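Local structure of glucosamine kinase (Streptacidiphilus jiangxiensis, 6HWJ) at residues L225-H230 and D378-T383; A28-L33 and S52-R57; G111-I116 and S123-E128; R252-L257 and D281-L286. The protein catalyses the magnesium-dependent transfer of a phosphate from ATP to D-glucosamine, giving D-glucosamine 6-phosphate, and acts more weakly on glucose. One frame throughout, in Å; residues are numbered along the deposited sequence.

Contact 1. Residues L225-H230 and D378-T383; sequences LTARMH and DAYRTT
Tyr380, Ala227 and Thr383 make most of this helix-helix contact, in which helix 362-386 packs on helix 212-234 in the helical part of the kinase. The two segments run in roughly the same direction, their axes 8.1 Å apart and crossing at -36°. So close an approach needs a small residue, and Ala227 supplies it: its CB touches both the carbonyl O of Tyr380 and, at 3.5 Å, the methyl CG2 of Thr383. Thr383 suits a helix face turned to a neighbour, because its OG1 bonds to Ala379 O and also to Thr224 OG1 while CG2 is left for apolar packing. In Tyr380 CG is anti to the backbone N (chi1 179°), which lays the ring along helix 212-234. There Tyr380 CD1 lies 3.6 Å from Ala227 CB, and the methyl CG2 of Thr226 meets Tyr380 CE1 at 3.6 Å. Phe393 stacks edge-to-face with the same ring. His230 stands at the far end of the tyrosine, the two ring planes perpendicular and meeting rim to rim. Its NE2 bonds to Asp338 of helix 335-356, which fixes the rotation of the imidazole, and His230 ND1 is joined to Tyr380 OH by a 2.7 Å hydrogen bond.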
loop_
_atom_site.group_PDB
_atom_site.type_symbol
_atom_site.label_atom_id
_atom_site.label_comp_id
_atom_site.label_asym_id
_atom_site.label_seq_id
_atom_site.Cartn_x
_atom_site.Cartn_y
_atom_site.Cartn_z
ATOM N N LEU A 225 -5.533 -1.434 15.405
ATOM C CA LEU A 225 -5.774 -1.859 14.027
ATOM C C LEU A 225 -4.554 -2.571 13.451
ATOM O O LEU A 225 -4.679 -3.644 12.841
ATOM C CB LEU A 225 -6.151 -0.640 13.158
ATOM C CG LEU A 225 -6.388 -0.859 11.660
ATOM C CD1 LEU A 225 -7.230 0.275 11.080
ATOM C CD2 LEU A 225 -5.060 -0.927 10.871
ATOM N N THR A 226 -3.371 -1.991 13.642
ATOM C CA THR A 226 -2.131 -2.572 13.149
ATOM C C THR A 226 -1.887 -3.954 13.748
ATOM O O THR A 226 -1.432 -4.863 13.045
ATOM C CB THR A 226 -0.958 -1.644 13.478
ATOM O OG1 THR A 226 -1.248 -0.311 13.031
ATOM C CG2 THR A 226 0.330 -2.144 12.814
ATOM N N ALA A 227 -2.202 -4.131 15.035
ATOM C CA ALA A 227 -2.021 -5.428 15.684
ATOM C C ALA A 227 -3.007 -6.464 15.159
ATOM O O ALA A 227 -2.635 -7.626 14.917
ATOM C CB ALA A 227 -2.154 -5.291 17.204
ATOM N N ARG A 228 -4.267 -6.069 14.971
ATOM C CA ARG A 228 -5.248 -6.966 14.369
ATOM C C ARG A 228 -4.831 -7.344 12.949
ATOM O O ARG A 228 -4.983 -8.503 12.529
ATOM C CB ARG A 228 -6.628 -6.307 14.358
ATOM C CG ARG A 228 -7.241 -6.096 15.743
ATOM C CD ARG A 228 -8.498 -5.223 15.653
ATOM N NE ARG A 228 -9.175 -5.151 16.953
ATOM C CZ ARG A 228 -10.199 -4.344 17.221
ATOM N NH1 ARG A 228 -10.662 -3.509 16.293
ATOM N NH2 ARG A 228 -10.753 -4.359 18.423
ATOM N N MET A 229 -4.358 -6.363 12.185
ATOM C CA MET A 229 -3.874 -6.607 10.827
ATOM C C MET A 229 -2.721 -7.612 10.835
ATOM O O MET A 229 -2.759 -8.622 10.115
ATOM C CB MET A 229 -3.444 -5.274 10.200
ATOM C CG MET A 229 -2.991 -5.359 8.749
ATOM S SD MET A 229 -2.448 -3.732 8.130
ATOM C CE MET A 229 -0.837 -3.604 8.900
ATOM N N HIS A 230 -1.706 -7.377 11.683
ATOM C CA HIS A 230 -0.552 -8.277 11.701
ATOM C C HIS A 230 -0.928 -9.679 12.174
ATOM O O HIS A 230 -0.440 -10.676 11.633
ATOM C CB HIS A 230 0.559 -7.699 12.579
ATOM C CG HIS A 230 1.270 -6.543 11.965
ATOM N ND1 HIS A 230 2.023 -5.655 12.704
ATOM C CD2 HIS A 230 1.354 -6.131 10.681
ATOM C CE1 HIS A 230 2.535 -4.748 11.895
ATOM N NE2 HIS A 230 2.137 -5.013 10.663
ATOM N N ASP A 378 1.534 1.037 23.009
ATOM C CA ASP A 378 0.842 0.349 24.097
ATOM C C ASP A 378 -0.382 -0.402 23.583
ATOM O O ASP A 378 -0.591 -1.580 23.908
ATOM C CB ASP A 378 0.448 1.349 25.185
ATOM C CG ASP A 378 1.645 1.869 25.956
ATOM O OD1 ASP A 378 2.776 1.387 25.717
ATOM O OD2 ASP A 378 1.458 2.765 26.803
ATOM N N ALA A 379 -1.204 0.264 22.765
ATOM C CA ALA A 379 -2.367 -0.400 22.186
ATOM C C ALA A 379 -1.950 -1.557 21.293
ATOM O O ALA A 379 -2.552 -2.636 21.333
ATOM C CB ALA A 379 -3.202 0.618 21.409
ATOM N N TYR A 380 -0.913 -1.352 20.477
ATOM C CA TYR A 380 -0.427 -2.413 19.601
ATOM C C TYR A 380 0.032 -3.626 20.401
ATOM O O TYR A 380 -0.363 -4.763 20.104
ATOM C CB TYR A 380 0.692 -1.859 18.718
ATOM C CG TYR A 380 1.314 -2.864 17.761
ATOM C CD1 TYR A 380 0.675 -3.224 16.583
ATOM C CD2 TYR A 380 2.563 -3.424 18.041
ATOM C CE1 TYR A 380 1.258 -4.144 15.699
ATOM C CE2 TYR A 380 3.156 -4.337 17.180
ATOM C CZ TYR A 380 2.512 -4.694 16.013
ATOM O OH TYR A 380 3.105 -5.601 15.184
ATOM N N ARG A 381 0.860 -3.409 21.419
ATOM C CA ARG A 381 1.339 -4.513 22.254
ATOM C C ARG A 381 0.198 -5.187 23.000
ATOM O O ARG A 381 0.115 -6.422 23.048
ATOM C CB ARG A 381 2.382 -4.018 23.264
ATOM C CG ARG A 381 3.768 -3.755 22.680
ATOM C CD ARG A 381 4.810 -3.654 23.789
ATOM N NE ARG A 381 6.163 -3.483 23.277
ATOM C CZ ARG A 381 6.783 -2.310 23.173
ATOM N NH1 ARG A 381 6.173 -1.187 23.542
ATOM N NH2 ARG A 381 8.014 -2.257 22.697
ATOM N N THR A 382 -0.699 -4.390 23.601
ATOM C CA THR A 382 -1.830 -4.968 24.327
ATOM C C THR A 382 -2.704 -5.809 23.402
ATOM O O THR A 382 -3.148 -6.900 23.776
ATOM C CB THR A 382 -2.659 -3.864 24.982
ATOM O OG1 THR A 382 -1.825 -3.082 25.832
ATOM C CG2 THR A 382 -3.789 -4.453 25.827
ATOM N N THR A 383 -2.966 -5.318 22.192
ATOM C CA THR A 383 -3.803 -6.071 21.257
ATOM C C THR A 383 -3.101 -7.334 20.769
ATOM O O THR A 383 -3.709 -8.421 20.747
ATOM C CB THR A 383 -4.216 -5.176 20.096
ATOM O OG1 THR A 383 -4.969 -4.065 20.597
ATOM C CG2 THR A 383 -5.084 -5.946 19.089
#

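Contact 2. Residues A28-L33 and S52-R57; sequences AVPGPL and SADAAR
A type I beta turn from Ser52 to Ala55 links strands 45-51 and 57-65 of the N-terminal antiparallel sheet, and the loop that leads into strand 34-42 packs against it, Pro30 of the loop meeting Ser52 and Ala53 of the turn. The turn is braced from within by an Asx turn: Asp54 OD1 accepts from Ala56 N, which comes from above the carboxylate plane, and from Ser52 OG at 2.6 Å on the syn side. Asp54 can do this because chi1 of 58° places CG between its own backbone N and carbonyl carbon, curling the carboxylate back over the turn. Ser52 OG has a further partner in Trp58 NE1. One backbone bond ties loop to turn, Ala53 N to Pro30 O, 2.9 Å long and nearly straight at 165°. Proline suits this place, since its ring restrains phi (-76°) and offers carbon to the turn: Pro30 CG lies 3.7 Å from Asp54 CG, the two side chains crossing at about a right angle. A small residue is needed at Ala53, whose CB comes within 3.2 Å of Gly31 O. The peptide bond between Gly31 and Pro32 is cis, which turns the chain sharply just before Leu33. On the buried side Leu33 CD2 reaches Ser52 CA, and the methyl CG1 of Val29 touches Ser52 CB at 3.5 Å.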
loop_
_atom_site.group_PDB
_atom_site.type_symbol
_atom_site.label_atom_id
_atom_site.label_comp_id
_atom_site.label_asym_id
_atom_site.label_seq_id
_atom_site.Cartn_x
_atom_site.Cartn_y
_atom_site.Cartn_z
ATOM N N ALA A 28 4.045 3.185 -30.222
ATOM C CA ALA A 28 2.875 2.339 -30.043
ATOM C C ALA A 28 3.263 1.008 -29.408
ATOM O O ALA A 28 4.403 0.541 -29.519
ATOM C CB ALA A 28 2.180 2.088 -31.384
ATOM N N VAL A 29 2.297 0.396 -28.732
ATOM C CA VAL A 29 2.481 -0.964 -28.225
ATOM C C VAL A 29 2.807 -1.883 -29.393
ATOM O O VAL A 29 2.060 -1.896 -30.397
ATOM C CB VAL A 29 1.209 -1.438 -27.491
ATOM C CG1 VAL A 29 1.354 -2.897 -27.075
ATOM C CG2 VAL A 29 0.928 -0.550 -26.289
ATOM N N PRO A 30 3.887 -2.666 -29.333
ATOM C CA PRO A 30 4.253 -3.489 -30.489
ATOM C C PRO A 30 3.344 -4.700 -30.607
ATOM O O PRO A 30 3.024 -5.374 -29.621
ATOM C CB PRO A 30 5.704 -3.895 -30.196
ATOM C CG PRO A 30 5.794 -3.890 -28.706
ATOM C CD PRO A 30 4.824 -2.832 -28.204
ATOM N N GLY A 31 2.915 -4.958 -31.835
ATOM C CA GLY A 31 2.050 -6.073 -32.127
ATOM C C GLY A 31 2.787 -7.154 -32.883
ATOM O O GLY A 31 3.969 -7.012 -33.223
ATOM N N PRO A 32 2.095 -8.259 -33.180
ATOM C CA PRO A 32 0.682 -8.451 -32.828
ATOM C C PRO A 32 0.517 -8.879 -31.382
ATOM O O PRO A 32 1.482 -9.354 -30.780
ATOM C CB PRO A 32 0.236 -9.557 -33.783
ATOM C CG PRO A 32 1.473 -10.398 -33.950
ATOM C CD PRO A 32 2.656 -9.438 -33.869
ATOM N N LEU A 33 -0.686 -8.689 -30.833
ATOM C CA LEU A 33 -1.006 -9.152 -29.502
ATOM C C LEU A 33 -1.271 -10.658 -29.505
ATOM O O LEU A 33 -1.636 -11.245 -30.518
ATOM C CB LEU A 33 -2.245 -8.434 -28.967
ATOM C CG LEU A 33 -2.261 -6.905 -28.933
ATOM C CD1 LEU A 33 -3.589 -6.422 -28.315
ATOM C CD2 LEU A 33 -1.084 -6.364 -28.128
ATOM N N SER A 52 1.832 -8.305 -25.329
ATOM C CA SER A 52 2.277 -7.577 -26.500
ATOM C C SER A 52 3.571 -8.217 -27.047
ATOM O O SER A 52 4.195 -9.074 -26.412
ATOM C CB SER A 52 2.476 -6.099 -26.159
ATOM O OG SER A 52 3.074 -5.924 -24.889
ATOM N N ALA A 53 3.953 -7.811 -28.252
ATOM C CA ALA A 53 5.058 -8.462 -28.952
ATOM C C ALA A 53 6.395 -8.278 -28.252
ATOM O O ALA A 53 7.359 -8.976 -28.590
ATOM C CB ALA A 53 5.150 -7.939 -30.398
ATOM N N ASP A 54 6.481 -7.360 -27.293
ATOM C CA ASP A 54 7.683 -7.170 -26.496
ATOM C C ASP A 54 7.669 -8.012 -25.224
ATOM O O ASP A 54 8.451 -7.745 -24.310
ATOM C CB ASP A 54 7.844 -5.691 -26.136
ATOM C CG ASP A 54 6.641 -5.147 -25.365
ATOM O OD1 ASP A 54 5.674 -5.917 -25.156
ATOM O OD2 ASP A 54 6.662 -3.961 -24.973
ATOM N N ALA A 55 6.786 -9.005 -25.144
ATOM C CA ALA A 55 6.629 -9.911 -24.004
ATOM C C ALA A 55 5.990 -9.251 -22.787
ATOM O O ALA A 55 5.790 -9.927 -21.766
ATOM C CB ALA A 55 7.972 -10.536 -23.578
ATOM N N ALA A 56 5.653 -7.963 -22.845
ATOM C CA ALA A 56 4.933 -7.341 -21.745
ATOM C C ALA A 56 3.529 -7.932 -21.626
ATOM O O ALA A 56 2.853 -8.166 -22.628
ATOM C CB ALA A 56 4.844 -5.835 -21.943
ATOM N N ARG A 57 3.101 -8.183 -20.394
ATOM C CA ARG A 57 1.811 -8.800 -20.113
ATOM C C ARG A 57 0.865 -7.779 -19.511
ATOM O O ARG A 57 1.281 -6.884 -18.771
ATOM C CB ARG A 57 1.934 -9.981 -19.152
ATOM C CG ARG A 57 2.600 -11.193 -19.732
ATOM C CD ARG A 57 2.146 -12.458 -18.992
ATOM N NE ARG A 57 2.368 -12.378 -17.549
ATOM C CZ ARG A 57 1.961 -13.300 -16.679
ATOM N NH1 ARG A 57 2.202 -13.142 -15.385
ATOM N NH2 ARG A 57 1.308 -14.371 -17.100
#

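Contact 3. Residues G111-I116 and S123-E128; sequences GERGII and SVIVGE
Strands 112-115 and 123-126 form a beta hairpin at the edge of the six-stranded antiparallel sheet, close to residues inferred to bind ATP. Arg113 and Ile125 are a hydrogen-bonded pair, Arg113 N to Ile125 O at 2.8 Å and Ile125 N to Arg113 O at 2.7 Å. Gly127 N extends the pairing to Gly111 O, whereas Ile115 N to Ser123 O is weak, and a water bridges Ile115 O and Ser123 N. On one face the carbons of Glu112 lie against Val124, while its carboxylate turns away to the backbone N atoms of Gly76, Gly78 and Glu81. On the other, Ile125 CD1 sits over one face of the Arg113 guanidinium and packs tightly on Ile115 CG2. Arginine suits this edge strand: its long carbon chain runs beside Ile125, and a bend at chi3 (64°) brings the charged end back to Glu128. The salt bridge is side-on, with two nearly straight bonds on syn lone pairs, Arg113 NE to Glu128 OE2 at 2.9 Å and Arg113 NH1 to Glu128 OE1 at 2.8 Å. These fix the rotation of the guanidinium, nearly coplanar with the carboxylate, which probably offsets much of its charge beside Tyr187, a weak partner of NH1.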
loop_
_atom_site.group_PDB
_atom_site.type_symbol
_atom_site.label_atom_id
_atom_site.label_comp_id
_atom_site.label_asym_id
_atom_site.label_seq_id
_atom_site.Cartn_x
_atom_site.Cartn_y
_atom_site.Cartn_z
ATOM N N GLY A 111 -24.672 -0.802 -12.805
ATOM C CA GLY A 111 -24.411 0.612 -13.015
ATOM C C GLY A 111 -22.949 0.938 -12.774
ATOM O O GLY A 111 -22.411 0.633 -11.708
ATOM N N GLU A 112 -22.292 1.542 -13.747
ATOM C CA GLU A 112 -20.863 1.782 -13.668
ATOM C C GLU A 112 -20.555 3.263 -13.768
ATOM O O GLU A 112 -21.206 3.994 -14.524
ATOM C CB GLU A 112 -20.114 1.037 -14.788
ATOM C CG GLU A 112 -20.179 -0.465 -14.670
ATOM C CD GLU A 112 -19.453 -1.175 -15.796
ATOM O OE1 GLU A 112 -19.016 -0.489 -16.757
ATOM O OE2 GLU A 112 -19.331 -2.411 -15.728
ATOM N N ARG A 113 -19.548 3.693 -13.016
ATOM C CA ARG A 113 -19.071 5.070 -13.071
ATOM C C ARG A 113 -17.565 5.063 -12.864
ATOM O O ARG A 113 -17.079 4.536 -11.857
ATOM C CB ARG A 113 -19.780 5.920 -12.010
ATOM C CG ARG A 113 -19.273 7.346 -11.911
ATOM C CD ARG A 113 -20.187 8.204 -11.028
ATOM N NE ARG A 113 -20.222 7.773 -9.635
ATOM C CZ ARG A 113 -19.341 8.148 -8.707
ATOM N NH1 ARG A 113 -19.469 7.724 -7.455
ATOM N NH2 ARG A 113 -18.330 8.946 -9.023
ATOM N N GLY A 114 -16.828 5.637 -13.813
ATOM C CA GLY A 114 -15.385 5.687 -13.694
ATOM C C GLY A 114 -14.922 6.776 -12.750
ATOM O O GLY A 114 -15.562 7.816 -12.600
ATOM N N ILE A 115 -13.784 6.523 -12.099
ATOM C CA ILE A 115 -13.159 7.486 -11.198
ATOM C C ILE A 115 -11.652 7.392 -11.379
ATOM O O ILE A 115 -11.107 6.316 -11.643
ATOM C CB ILE A 115 -13.522 7.260 -9.713
ATOM C CG1 ILE A 115 -13.253 5.816 -9.311
ATOM C CG2 ILE A 115 -14.970 7.644 -9.469
ATOM C CD1 ILE A 115 -13.188 5.609 -7.810
ATOM N N ILE A 116 -10.977 8.523 -11.223
ATOM C CA ILE A 116 -9.543 8.606 -11.467
ATOM C C ILE A 116 -8.813 8.393 -10.151
ATOM O O ILE A 116 -9.016 9.144 -9.190
ATOM C CB ILE A 116 -9.159 9.953 -12.101
ATOM C CG1 ILE A 116 -9.490 9.955 -13.596
ATOM C CG2 ILE A 116 -7.674 10.238 -11.892
ATOM C CD1 ILE A 116 -10.975 9.914 -13.910
ATOM N N SER A 123 -10.011 2.241 -11.968
ATOM C CA SER A 123 -11.048 1.963 -10.976
ATOM C C SER A 123 -12.419 2.353 -11.502
ATOM O O SER A 123 -12.596 3.441 -12.058
ATOM C CB SER A 123 -10.784 2.714 -9.662
ATOM O OG SER A 123 -9.658 2.173 -8.993
ATOM N N VAL A 124 -13.396 1.476 -11.272
ATOM C CA VAL A 124 -14.768 1.634 -11.730
ATOM C C VAL A 124 -15.695 1.408 -10.542
ATOM O O VAL A 124 -15.650 0.340 -9.906
ATOM C CB VAL A 124 -15.106 0.643 -12.856
ATOM C CG1 VAL A 124 -16.550 0.861 -13.335
ATOM C CG2 VAL A 124 -14.134 0.822 -14.016
ATOM N N ILE A 125 -16.533 2.390 -10.251
ATOM C CA ILE A 125 -17.535 2.264 -9.194
ATOM C C ILE A 125 -18.758 1.550 -9.758
ATOM O O ILE A 125 -19.284 1.925 -10.815
ATOM C CB ILE A 125 -17.912 3.645 -8.628
ATOM C CG1 ILE A 125 -16.684 4.356 -8.083
ATOM C CG2 ILE A 125 -18.960 3.487 -7.543
ATOM C CD1 ILE A 125 -16.936 5.800 -7.674
ATOM N N VAL A 126 -19.198 0.501 -9.080
ATOM C CA VAL A 126 -20.348 -0.278 -9.531
ATOM C C VAL A 126 -21.432 -0.212 -8.469
ATOM O O VAL A 126 -21.158 -0.338 -7.266
ATOM C CB VAL A 126 -19.950 -1.741 -9.836
ATOM C CG1 VAL A 126 -21.084 -2.460 -10.565
ATOM C CG2 VAL A 126 -18.711 -1.774 -10.690
ATOM N N GLY A 127 -22.670 0.006 -8.922
ATOM C CA GLY A 127 -23.800 0.131 -8.009
ATOM C C GLY A 127 -23.678 1.238 -6.989
ATOM O O GLY A 127 -24.407 1.229 -5.985
ATOM N N GLU A 128 -22.778 2.197 -7.215
ATOM C CA GLU A 128 -22.471 3.239 -6.233
ATOM C C GLU A 128 -22.181 2.661 -4.851
ATOM O O GLU A 128 -22.347 3.338 -3.837
ATOM C CB GLU A 128 -23.605 4.270 -6.158
ATOM C CG GLU A 128 -23.797 5.016 -7.487
ATOM C CD GLU A 128 -22.533 5.721 -7.946
ATOM O OE1 GLU A 128 -21.802 6.258 -7.089
ATOM O OE2 GLU A 128 -22.268 5.741 -9.169
HETATM O O HOH W 1 -21.768 3.191 -9.801
HETATM O O HOH W 2 -9.095 4.857 -12.837
#

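Contact 4. Residues R252-L257 and D281-L286; sequences RMREEL and DVYAEL
Met253 wraps over Tyr283, and this pair is the dense part of the packing between helix 243-263 and the end of helix 266-284 with the 3-10 turn that follows it. Met253 CB lies over one face of the Tyr283 ring, 3.9 Å from the centroid and 17° off the ring normal, a CH-pi contact. With chi1 at -65° and a bend at chi3 (78°), the thioether travels across the same face until Met253 CE reaches Tyr283 CE1 at 3.5 Å. Met253 SD stands farther off, 4.9 Å from the Tyr283 ring centroid and above the same face, as a Met-aromatic contact. Methionine suits this place because a flexible, unbranched chain can follow a flat ring and still touch a second residue: Met253 SD meets Leu286 CD1 at 3.6 Å, the two side chains reaching toward each other tip to tip. Ala404 of helix 398-416 touches both Met253 and Tyr283. The packing is looser elsewhere round the ring. Leu257 CD2 comes to Tyr283 CE2 at 4.1 Å, and on the exposed side the aliphatic CG of Arg254 lies near the ring edge at CD2. A water connects the polar tip of the ring to the other helix, donating to Met253 O and lying 2.6 Å from Tyr283 OH. The consecutive helices 243-263 and 266-284 run in roughly opposite directions here as a helical hairpin, with Tyr283 packed in its interface.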
loop_
_atom_site.group_PDB
_atom_site.type_symbol
_atom_site.label_atom_id
_atom_site.label_comp_id
_atom_site.label_asym_id
_atom_site.label_seq_id
_atom_site.Cartn_x
_atom_site.Cartn_y
_atom_site.Cartn_z
ATOM N N ARG A 252 21.755 -1.476 2.546
ATOM C CA ARG A 252 20.761 -0.590 1.944
ATOM C C ARG A 252 20.578 0.666 2.784
ATOM O O ARG A 252 20.524 1.787 2.256
ATOM C CB ARG A 252 19.438 -1.344 1.772
ATOM C CG ARG A 252 18.210 -0.462 1.549
ATOM C CD ARG A 252 18.025 -0.054 0.098
ATOM N NE ARG A 252 17.347 -1.092 -0.674
ATOM C CZ ARG A 252 16.637 -0.867 -1.778
ATOM N NH1 ARG A 252 16.497 0.366 -2.249
ATOM N NH2 ARG A 252 16.057 -1.880 -2.406
ATOM N N MET A 253 20.458 0.501 4.103
ATOM C CA MET A 253 20.187 1.651 4.963
ATOM C C MET A 253 21.375 2.595 5.017
ATOM O O MET A 253 21.197 3.819 5.004
ATOM C CB MET A 253 19.796 1.156 6.354
ATOM C CG MET A 253 18.478 0.376 6.348
ATOM S SD MET A 253 18.267 -0.802 7.698
ATOM C CE MET A 253 17.821 0.300 9.039
ATOM N N ARG A 254 22.605 2.052 5.013
ATOM C CA ARG A 254 23.783 2.913 4.996
ATOM C C ARG A 254 23.917 3.647 3.665
ATOM O O ARG A 254 24.291 4.828 3.638
ATOM C CB ARG A 254 25.041 2.099 5.294
ATOM C CG ARG A 254 25.389 2.031 6.779
ATOM C CD ARG A 254 26.669 1.196 7.059
ATOM N NE ARG A 254 26.346 -0.216 7.272
ATOM C CZ ARG A 254 26.599 -1.190 6.405
ATOM N NH1 ARG A 254 27.210 -0.936 5.251
ATOM N NH2 ARG A 254 26.254 -2.432 6.702
ATOM N N GLU A 255 23.601 2.980 2.552
ATOM C CA GLU A 255 23.646 3.657 1.261
ATOM C C GLU A 255 22.653 4.817 1.209
ATOM O O GLU A 255 22.982 5.904 0.727
ATOM C CB GLU A 255 23.365 2.663 0.134
ATOM C CG GLU A 255 24.513 1.683 -0.098
ATOM C CD GLU A 255 24.265 0.755 -1.267
ATOM O OE1 GLU A 255 23.172 0.837 -1.870
ATOM O OE2 GLU A 255 25.167 -0.055 -1.585
ATOM N N GLU A 256 21.425 4.602 1.693
ATOM C CA GLU A 256 20.456 5.687 1.722
ATOM C C GLU A 256 20.929 6.819 2.625
ATOM O O GLU A 256 20.783 8.006 2.289
ATOM C CB GLU A 256 19.097 5.159 2.175
ATOM C CG GLU A 256 18.479 4.151 1.222
ATOM C CD GLU A 256 17.227 3.503 1.788
ATOM O OE1 GLU A 256 17.016 3.588 3.016
ATOM O OE2 GLU A 256 16.453 2.905 1.007
ATOM N N LEU A 257 21.494 6.475 3.779
ATOM C CA LEU A 257 22.065 7.489 4.658
ATOM C C LEU A 257 23.152 8.283 3.937
ATOM O O LEU A 257 23.171 9.520 3.980
ATOM C CB LEU A 257 22.618 6.812 5.922
ATOM C CG LEU A 257 23.323 7.713 6.928
ATOM C CD1 LEU A 257 22.411 8.826 7.418
ATOM C CD2 LEU A 257 23.830 6.884 8.093
ATOM N N ASP A 281 25.999 3.848 13.616
ATOM C CA ASP A 281 26.249 2.991 14.772
ATOM C C ASP A 281 25.039 2.108 15.066
ATOM O O ASP A 281 25.186 0.914 15.351
ATOM C CB ASP A 281 26.589 3.834 15.998
ATOM C CG ASP A 281 28.056 4.213 16.066
ATOM O OD1 ASP A 281 28.853 3.718 15.233
ATOM O OD2 ASP A 281 28.411 5.013 16.962
ATOM N N VAL A 282 23.834 2.678 14.993
ATOM C CA VAL A 282 22.635 1.905 15.286
ATOM C C VAL A 282 22.381 0.874 14.197
ATOM O O VAL A 282 21.965 -0.257 14.482
ATOM C CB VAL A 282 21.427 2.838 15.462
ATOM C CG1 VAL A 282 20.143 2.047 15.414
ATOM C CG2 VAL A 282 21.532 3.590 16.774
ATOM N N TYR A 283 22.616 1.241 12.931
ATOM C CA TYR A 283 22.437 0.266 11.859
ATOM C C TYR A 283 23.351 -0.939 12.056
ATOM O O TYR A 283 23.010 -2.053 11.637
ATOM C CB TYR A 283 22.704 0.903 10.495
ATOM C CG TYR A 283 21.715 1.958 10.081
ATOM C CD1 TYR A 283 20.489 2.072 10.704
ATOM C CD2 TYR A 283 22.013 2.842 9.043
ATOM C CE1 TYR A 283 19.568 3.046 10.318
ATOM C CE2 TYR A 283 21.102 3.813 8.644
ATOM C CZ TYR A 283 19.884 3.910 9.295
ATOM O OH TYR A 283 18.962 4.868 8.895
ATOM N N ALA A 284 24.497 -0.735 12.710
ATOM C CA ALA A 284 25.479 -1.805 12.859
ATOM C C ALA A 284 24.941 -2.957 13.701
ATOM O O ALA A 284 25.326 -4.110 13.494
ATOM C CB ALA A 284 26.760 -1.252 13.481
ATOM N N GLU A 285 24.050 -2.673 14.639
ATOM C CA GLU A 285 23.530 -3.709 15.517
ATOM C C GLU A 285 22.519 -4.616 14.831
ATOM O O GLU A 285 22.062 -5.581 15.447
ATOM C CB GLU A 285 22.906 -3.065 16.759
ATOM C CG GLU A 285 23.905 -2.281 17.605
ATOM C CD GLU A 285 25.039 -3.147 18.133
ATOM O OE1 GLU A 285 24.774 -4.303 18.531
ATOM O OE2 GLU A 285 26.195 -2.674 18.143
ATOM N N LEU A 286 22.171 -4.345 13.570
ATOM C CA LEU A 286 21.269 -5.229 12.843
ATOM C C LEU A 286 21.852 -6.624 12.677
ATOM O O LEU A 286 21.103 -7.594 12.545
ATOM C CB LEU A 286 20.954 -4.628 11.473
ATOM C CG LEU A 286 20.047 -3.395 11.509
ATOM C CD1 LEU A 286 19.947 -2.781 10.121
ATOM C CD2 LEU A 286 18.669 -3.765 12.038
HETATM O O HOH W 3 19.313 5.066 6.329
#

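Overall arrangement
The four contacts are spread along an elongated monomer and none touches another. Contact 2 belongs to the N-terminal sheet and contact 3 to the six-stranded sheet that carries inferred ATP-binding residues; their centres are 28 Å apart. Contacts 1 and 4 join helices on the sugar-binding side, with centres 27 Å apart, and both segments of contact 4 fall between those of contact 1 in sequence. Contacts 3 and 4 lie on opposite sides of the chain's centre, 45 Å between their centres. The His230 side chain is about 11 Å from that of the glucosamine-binding Asp300, and Tyr283 about 11 Å from Glu409, whereas Arg113 comes within about 3 Å of Tyr187.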